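OsmC family protein (Rhodothermus marinus, PDB 5CML) probably hydrolyses carboxylic esters through its serine-esterase domain, the alpha/beta-hydrolase part of a longer protein from a thermophile that also carries an OsmC domain. Local coordinates at residues A60-G68 with T83-F94; G111-A119 with L176-V185. One frame throughout, in Å; residues are numbered along the deposited sequence.

Interaction 1 (A60-G68 with T83-F94); sequences AVLRFDFTG and TNFEDLRAACRF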
# COMPACT_ATOMS: atom_id res chain seq x y z
N ALA A 60 -12.48 -8.40 2.76
CA ALA A 60 -12.64 -7.17 3.52
C ALA A 60 -11.37 -6.38 3.35
O ALA A 60 -10.29 -6.96 3.32
CB ALA A 60 -12.93 -7.46 5.02
N VAL A 61 -11.50 -5.06 3.25
CA VAL A 61 -10.36 -4.19 2.95
C VAL A 61 -10.28 -3.03 3.94
O VAL A 61 -11.24 -2.24 4.05
CB VAL A 61 -10.44 -3.61 1.51
CG1 VAL A 61 -9.21 -2.79 1.21
CG2 VAL A 61 -10.58 -4.71 0.45
N LEU A 62 -9.16 -2.92 4.64
CA LEU A 62 -8.89 -1.76 5.49
C LEU A 62 -8.03 -0.79 4.69
O LEU A 62 -6.84 -1.04 4.43
CB LEU A 62 -8.19 -2.16 6.79
CG LEU A 62 -7.97 -1.02 7.80
CD1 LEU A 62 -9.30 -0.52 8.38
CD2 LEU A 62 -7.07 -1.47 8.92
N ARG A 63 -8.63 0.33 4.32
CA ARG A 63 -7.93 1.37 3.59
C ARG A 63 -7.25 2.29 4.56
O ARG A 63 -7.89 2.90 5.42
CB ARG A 63 -8.90 2.15 2.72
CG ARG A 63 -9.45 1.36 1.58
CD ARG A 63 -10.33 2.20 0.73
NE ARG A 63 -11.72 2.23 1.20
CZ ARG A 63 -12.41 3.34 1.42
NH1 ARG A 63 -11.84 4.54 1.27
NH2 ARG A 63 -13.68 3.24 1.80
N PHE A 64 -5.93 2.38 4.42
CA PHE A 64 -5.14 3.22 5.29
C PHE A 64 -4.51 4.31 4.44
O PHE A 64 -3.75 4.02 3.52
CB PHE A 64 -4.08 2.40 6.01
CG PHE A 64 -3.21 3.22 6.90
CD1 PHE A 64 -3.61 3.51 8.19
CD2 PHE A 64 -2.00 3.72 6.44
CE1 PHE A 64 -2.81 4.26 9.02
CE2 PHE A 64 -1.19 4.48 7.27
CZ PHE A 64 -1.60 4.75 8.55
N ASP A 65 -4.86 5.55 4.75
CA ASP A 65 -4.35 6.70 4.02
C ASP A 65 -2.93 7.04 4.44
O ASP A 65 -2.69 7.63 5.50
CB ASP A 65 -5.27 7.90 4.26
CG ASP A 65 -4.71 9.18 3.70
OD1 ASP A 65 -3.92 9.13 2.74
OD2 ASP A 65 -5.08 10.25 4.24
N PHE A 66 -1.99 6.67 3.58
CA PHE A 66 -0.57 6.81 3.90
C PHE A 66 -0.13 8.26 3.90
O PHE A 66 0.89 8.61 4.48
CB PHE A 66 0.24 5.99 2.88
CG PHE A 66 1.67 5.82 3.25
CD1 PHE A 66 2.07 4.80 4.10
CD2 PHE A 66 2.63 6.69 2.75
CE1 PHE A 66 3.43 4.66 4.45
CE2 PHE A 66 3.97 6.54 3.08
CZ PHE A 66 4.36 5.52 3.93
N THR A 67 -0.91 9.13 3.25
CA THR A 67 -0.53 10.52 3.11
C THR A 67 -0.82 11.36 4.34
O THR A 67 -0.26 12.44 4.49
CB THR A 67 -1.26 11.20 1.94
OG1 THR A 67 -2.62 11.42 2.34
CG2 THR A 67 -1.21 10.35 0.67
N GLY A 68 -1.72 10.89 5.20
CA GLY A 68 -2.16 11.69 6.33
C GLY A 68 -3.06 12.87 5.96
O GLY A 68 -3.46 13.65 6.83
N THR A 83 2.94 9.97 8.55
CA THR A 83 2.99 8.52 8.67
C THR A 83 4.39 7.94 8.84
O THR A 83 5.40 8.53 8.43
CB THR A 83 2.35 7.86 7.47
OG1 THR A 83 1.98 6.52 7.81
CG2 THR A 83 3.31 7.84 6.29
N ASN A 84 4.42 6.75 9.44
CA ASN A 84 5.63 5.95 9.52
C ASN A 84 5.28 4.46 9.54
O ASN A 84 4.12 4.08 9.40
CB ASN A 84 6.44 6.34 10.76
CG ASN A 84 5.64 6.26 12.05
OD1 ASN A 84 4.56 5.68 12.10
ND2 ASN A 84 6.20 6.84 13.11
N PHE A 85 6.29 3.62 9.69
CA PHE A 85 6.09 2.18 9.72
C PHE A 85 5.23 1.72 10.89
O PHE A 85 4.42 0.79 10.74
CB PHE A 85 7.44 1.47 9.77
CG PHE A 85 8.12 1.42 8.45
CD1 PHE A 85 7.57 0.69 7.42
CD2 PHE A 85 9.28 2.12 8.22
CE1 PHE A 85 8.18 0.64 6.19
CE2 PHE A 85 9.90 2.07 6.98
CZ PHE A 85 9.35 1.33 5.96
N GLU A 86 5.40 2.36 12.05
CA GLU A 86 4.60 2.00 13.22
C GLU A 86 3.10 2.19 12.98
O GLU A 86 2.30 1.41 13.47
CB GLU A 86 5.03 2.82 14.44
CG GLU A 86 4.00 2.83 15.61
CD GLU A 86 3.39 1.46 15.99
OE1 GLU A 86 3.94 0.38 15.67
OE2 GLU A 86 2.31 1.47 16.61
N ASP A 87 2.70 3.22 12.24
CA ASP A 87 1.28 3.39 11.94
C ASP A 87 0.75 2.22 11.12
O ASP A 87 -0.37 1.79 11.33
CB ASP A 87 1.03 4.71 11.22
CG ASP A 87 1.30 5.90 12.11
OD1 ASP A 87 1.33 5.73 13.35
OD2 ASP A 87 1.50 7.00 11.57
N LEU A 88 1.53 1.72 10.17
CA LEU A 88 1.12 0.55 9.40
C LEU A 88 1.03 -0.68 10.30
O LEU A 88 0.07 -1.45 10.22
CB LEU A 88 2.08 0.29 8.25
CG LEU A 88 1.48 0.23 6.86
CD1 LEU A 88 0.62 1.47 6.55
CD2 LEU A 88 2.61 0.05 5.86
N ARG A 89 2.02 -0.85 11.17
CA ARG A 89 1.97 -1.97 12.11
C ARG A 89 0.74 -1.86 13.01
O ARG A 89 0.11 -2.86 13.29
CB ARG A 89 3.25 -2.03 12.96
CG ARG A 89 4.50 -2.28 12.14
CD ARG A 89 5.72 -2.14 13.01
NE ARG A 89 6.92 -2.30 12.21
CZ ARG A 89 7.92 -1.43 12.18
NH1 ARG A 89 7.91 -0.34 12.94
NH2 ARG A 89 8.95 -1.67 11.38
N ALA A 90 0.40 -0.63 13.42
CA ALA A 90 -0.76 -0.40 14.28
C ALA A 90 -2.06 -0.81 13.58
O ALA A 90 -3.01 -1.33 14.21
CB ALA A 90 -0.82 1.06 14.70
N ALA A 91 -2.10 -0.61 12.27
CA ALA A 91 -3.27 -0.97 11.50
C ALA A 91 -3.39 -2.49 11.44
O ALA A 91 -4.49 -3.05 11.48
CB ALA A 91 -3.19 -0.39 10.09
N CYS A 92 -2.25 -3.16 11.29
CA CYS A 92 -2.23 -4.62 11.25
C CYS A 92 -2.66 -5.20 12.61
O CYS A 92 -3.43 -6.16 12.66
CB CYS A 92 -0.85 -5.13 10.88
SG CYS A 92 -0.38 -4.89 9.15
N ARG A 93 -2.19 -4.59 13.70
CA ARG A 93 -2.58 -5.03 15.05
C ARG A 93 -4.08 -4.84 15.28
O ARG A 93 -4.72 -5.67 15.92
CB ARG A 93 -1.77 -4.29 16.12
CG ARG A 93 -0.29 -4.72 16.13
CD ARG A 93 0.42 -4.32 17.41
NE ARG A 93 0.33 -2.89 17.64
CZ ARG A 93 1.18 -1.99 17.17
NH1 ARG A 93 2.24 -2.35 16.43
NH2 ARG A 93 0.99 -0.71 17.45
N PHE A 94 -4.63 -3.76 14.74
CA PHE A 94 -6.06 -3.49 14.86
C PHE A 94 -6.85 -4.61 14.20
O PHE A 94 -7.79 -5.14 14.77
CB PHE A 94 -6.40 -2.13 14.23
CG PHE A 94 -7.86 -1.93 13.95
CD1 PHE A 94 -8.72 -1.55 14.96
CD2 PHE A 94 -8.37 -2.10 12.67
CE1 PHE A 94 -10.06 -1.36 14.70
CE2 PHE A 94 -9.72 -1.91 12.42
CZ PHE A 94 -10.56 -1.54 13.43
O HOH W 1 1.62 10.68 6.19

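Interaction 2 (G111-A119 with L176-V185); sequences GGAAVLAVA and LERVNLEDQV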
# COMPACT_ATOMS: atom_id res chain seq x y z
N GLY A 111 3.28 3.77 -0.19
CA GLY A 111 2.67 2.71 0.58
C GLY A 111 3.10 1.34 0.13
O GLY A 111 3.12 0.40 0.92
N GLY A 112 3.44 1.21 -1.15
CA GLY A 112 3.94 -0.05 -1.68
C GLY A 112 5.32 -0.36 -1.10
O GLY A 112 5.61 -1.50 -0.70
N ALA A 113 6.18 0.64 -1.07
CA ALA A 113 7.48 0.44 -0.48
C ALA A 113 7.31 0.05 0.99
O ALA A 113 7.98 -0.85 1.48
CB ALA A 113 8.33 1.69 -0.63
N ALA A 114 6.37 0.70 1.68
CA ALA A 114 6.15 0.41 3.08
C ALA A 114 5.66 -1.02 3.32
O ALA A 114 6.17 -1.69 4.22
CB ALA A 114 5.16 1.39 3.67
N VAL A 115 4.66 -1.49 2.57
CA VAL A 115 4.17 -2.85 2.83
C VAL A 115 5.24 -3.89 2.50
O VAL A 115 5.34 -4.92 3.17
CB VAL A 115 2.85 -3.21 2.08
CG1 VAL A 115 1.69 -2.31 2.53
CG2 VAL A 115 3.03 -3.24 0.58
N LEU A 116 6.07 -3.63 1.50
CA LEU A 116 7.10 -4.58 1.14
C LEU A 116 8.15 -4.66 2.24
O LEU A 116 8.70 -5.72 2.49
CB LEU A 116 7.76 -4.22 -0.19
CG LEU A 116 6.88 -4.49 -1.40
CD1 LEU A 116 7.48 -3.79 -2.59
CD2 LEU A 116 6.75 -5.99 -1.67
N ALA A 117 8.40 -3.54 2.89
CA ALA A 117 9.40 -3.51 3.96
C ALA A 117 8.93 -4.16 5.26
O ALA A 117 9.76 -4.63 6.06
CB ALA A 117 9.82 -2.07 4.23
N VAL A 118 7.62 -4.20 5.50
CA VAL A 118 7.10 -4.79 6.74
C VAL A 118 6.44 -6.16 6.57
O VAL A 118 6.14 -6.80 7.56
CB VAL A 118 6.09 -3.87 7.45
CG1 VAL A 118 6.73 -2.51 7.74
CG2 VAL A 118 4.76 -3.74 6.66
N ALA A 119 6.22 -6.62 5.34
CA ALA A 119 5.46 -7.85 5.13
C ALA A 119 6.09 -9.03 5.89
O ALA A 119 5.39 -9.85 6.49
CB ALA A 119 5.36 -8.18 3.66
N LEU A 176 13.59 2.86 5.94
CA LEU A 176 13.53 2.13 4.69
C LEU A 176 14.93 1.87 4.14
O LEU A 176 15.27 0.77 3.71
CB LEU A 176 12.70 2.92 3.68
CG LEU A 176 12.42 2.25 2.35
CD1 LEU A 176 11.51 1.06 2.59
CD2 LEU A 176 11.77 3.25 1.37
N GLU A 177 15.76 2.91 4.20
CA GLU A 177 17.13 2.82 3.74
C GLU A 177 17.92 1.84 4.62
O GLU A 177 18.70 1.02 4.12
CB GLU A 177 17.72 4.22 3.73
CG GLU A 177 19.14 4.33 3.35
CD GLU A 177 19.56 5.78 3.13
OE1 GLU A 177 18.79 6.55 2.51
OE2 GLU A 177 20.67 6.15 3.61
N ARG A 178 17.66 1.85 5.93
CA ARG A 178 18.38 0.94 6.83
C ARG A 178 17.96 -0.52 6.63
O ARG A 178 18.82 -1.39 6.61
CB ARG A 178 18.18 1.36 8.30
CG ARG A 178 18.89 0.46 9.34
CD ARG A 178 20.41 0.30 9.06
NE ARG A 178 21.11 1.58 8.98
CZ ARG A 178 21.76 2.18 9.97
NH1 ARG A 178 21.82 1.63 11.19
NH2 ARG A 178 22.38 3.35 9.74
N VAL A 179 16.66 -0.82 6.47
CA VAL A 179 16.25 -2.23 6.34
C VAL A 179 16.61 -2.79 4.97
O VAL A 179 16.85 -4.00 4.84
CB VAL A 179 14.72 -2.47 6.58
CG1 VAL A 179 14.32 -2.01 7.95
CG2 VAL A 179 13.86 -1.80 5.52
N ASN A 180 16.67 -1.89 3.98
CA ASN A 180 16.93 -2.18 2.56
C ASN A 180 15.77 -2.94 1.91
O ASN A 180 15.50 -4.12 2.17
CB ASN A 180 18.24 -2.94 2.35
CG ASN A 180 18.60 -3.06 0.87
OD1 ASN A 180 18.42 -4.12 0.27
ND2 ASN A 180 19.07 -1.97 0.28
N LEU A 181 15.06 -2.21 1.07
CA LEU A 181 13.85 -2.76 0.48
C LEU A 181 14.14 -4.00 -0.38
O LEU A 181 13.41 -5.00 -0.29
CB LEU A 181 13.15 -1.67 -0.32
CG LEU A 181 11.80 -2.05 -0.88
CD1 LEU A 181 10.87 -2.55 0.22
CD2 LEU A 181 11.24 -0.83 -1.56
N GLU A 182 15.21 -3.99 -1.17
CA GLU A 182 15.52 -5.15 -1.99
C GLU A 182 15.82 -6.40 -1.15
O GLU A 182 15.35 -7.48 -1.49
CB GLU A 182 16.66 -4.81 -2.95
CG GLU A 182 16.11 -4.07 -4.19
CD GLU A 182 17.17 -3.35 -5.01
OE1 GLU A 182 17.82 -4.01 -5.84
OE2 GLU A 182 17.36 -2.12 -4.83
N ASP A 183 16.51 -6.25 -0.01
CA ASP A 183 16.76 -7.38 0.89
C ASP A 183 15.45 -7.92 1.45
O ASP A 183 15.25 -9.13 1.52
CB ASP A 183 17.67 -7.00 2.07
CG ASP A 183 19.15 -6.91 1.70
OD1 ASP A 183 19.51 -7.32 0.58
OD2 ASP A 183 19.95 -6.43 2.56
N GLN A 184 14.58 -7.02 1.86
CA GLN A 184 13.29 -7.42 2.41
C GLN A 184 12.47 -8.20 1.38
O GLN A 184 11.85 -9.22 1.70
CB GLN A 184 12.52 -6.20 2.91
CG GLN A 184 13.12 -5.57 4.18
CD GLN A 184 12.98 -6.49 5.39
OE1 GLN A 184 11.93 -6.56 6.02
NE2 GLN A 184 14.03 -7.20 5.70
N VAL A 185 12.49 -7.73 0.14
CA VAL A 185 11.70 -8.36 -0.89
C VAL A 185 12.28 -9.75 -1.19
O VAL A 185 11.54 -10.71 -1.40
CB VAL A 185 11.66 -7.48 -2.15
CG1 VAL A 185 11.06 -8.23 -3.33
CG2 VAL A 185 10.85 -6.22 -1.88

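Interaction 1 (A60-G68 with T83-F94)
Thr83 sets its methyl squarely over the ring of Phe66: CG2 of Thr83 lies 3.5 Å from the ring centroid and only 13° off the normal, a CH-pi contact. The same methyl sits close to the backbone of the turn, CG2 of Thr83 being 3.1 Å from O of Phe66. The first torsion of Thr83 (chi1 -159°) swings OG1 across from the backbone N, which brings the hydroxyl to the edge of the Phe64 ring, near the ring plane, 3.8 Å from CE2. That hydroxyl is buried without a hydrogen-bonding partner in the model. A water ties the two backbones together at this end, donating to O of Phe66 and accepting from N of Thr83, both at 2.8 Å.

Leu88 reaches both rings with one methyl. Its CD1 comes obliquely to Phe64, 3.5 Å from CD2, while it lies at the edge of the Phe66 ring. Phe64 also receives CB of Asp87 at its CZ, 3.7 Å away; the Asp87 side chain crosses the ring at about a right angle, and OD1 of Asp87 is hydrogen-bonded to ND2 of Asn10, outside the two segments. Farther along the strand, CD2 of Leu62 packs beside CB of Ala91 and lies 4.0 Å from CD2 of Phe94.

No direct hydrogen bond joins the two segments, so apart from the bridging water the contact is packing. Asp65 holds the turn in shape from its own side: OD1 accepts from N of Thr67, which makes an Asx turn, and also from OG1 of Thr67. Helix 85-94 runs nearly antiparallel to strand 60-65, at 162°, and lies against it as helices flank the central sheet of the alpha/beta-hydrolase fold.

Interaction 2 (G111-A119 with L176-V185)
Leu181 fits its forked end against one turn of helix 111-118. Its CD1 meets CB of Leu116 and O of Ala113, each at 3.6 Å, while CD2 rests 4.0 Å from CB of Ala113. The fork gets there because CG stands opposite the backbone N (chi1 -174°), which carries the branch across to the neighbouring helix. An alanine here would probably leave a gap between Ala113, Leu116 and Ala117, with Leu116 losing its nearest neighbour from 176-185.

Around that centre, smaller contacts close in. CB of Ala117 touches CD1 of Leu176 at 3.9 Å and lies near a methyl of Val179; CD1 of Leu181 comes within 4.2 Å of it, so both helices reach the same alanine. Farther along, CG2 of Val185 packs against CB of Leu116 at 4.1 Å, and Gln184 lays its CB near O of Leu116.

The break between the two helices positions these residues. Asn180 leaves helix 176-179 with positive phi and then serves as N-cap of the next, its OD1 accepting from N of Asp183 at 2.9 Å. Leu176 and Leu181, on separate helices, can therefore converge on Ala113 and Ala117. Behind the contact, Leu116 also packs on Val128 and Thr130 of the central sheet, and with Val185 on Leu211 of helix 206-214.

Helices 111-118 and 181-185 cross at 54°, their axes 8.6 Å apart, with Ala113 and Ala117 giving helix 111-118 a low surface on which larger side chains of 176-185 rest. Helix 111-118 continues from what is probably the nucleophile elbow of an alpha/beta-hydrolase, with 176-185 packed along its side.

Overall arrangement
Interaction 1 closes along the chain before interaction 2 opens, and their centres lie 15 Å apart, yet they meet on helix 111-118. Phe85 is the main bridge: its CD1 comes 3.3 Å from CG1 of Val118, and its CE1 3.7 Å from CB of Ala117. Leu88 adds a second join, CD2 to CB of Ala114 at 3.6 Å. Helix 111-118 is thus packed between 83-94 and 176-185. Interaction 1 reaches the probable nucleophile elbow (GxSxG) through the side chain of Phe66, whereas in interaction 2 Ala113 lies near the triad-like Ser109, His229 and Asp200 without touching them; Gly111, on the same helix, belongs to the elbow pattern.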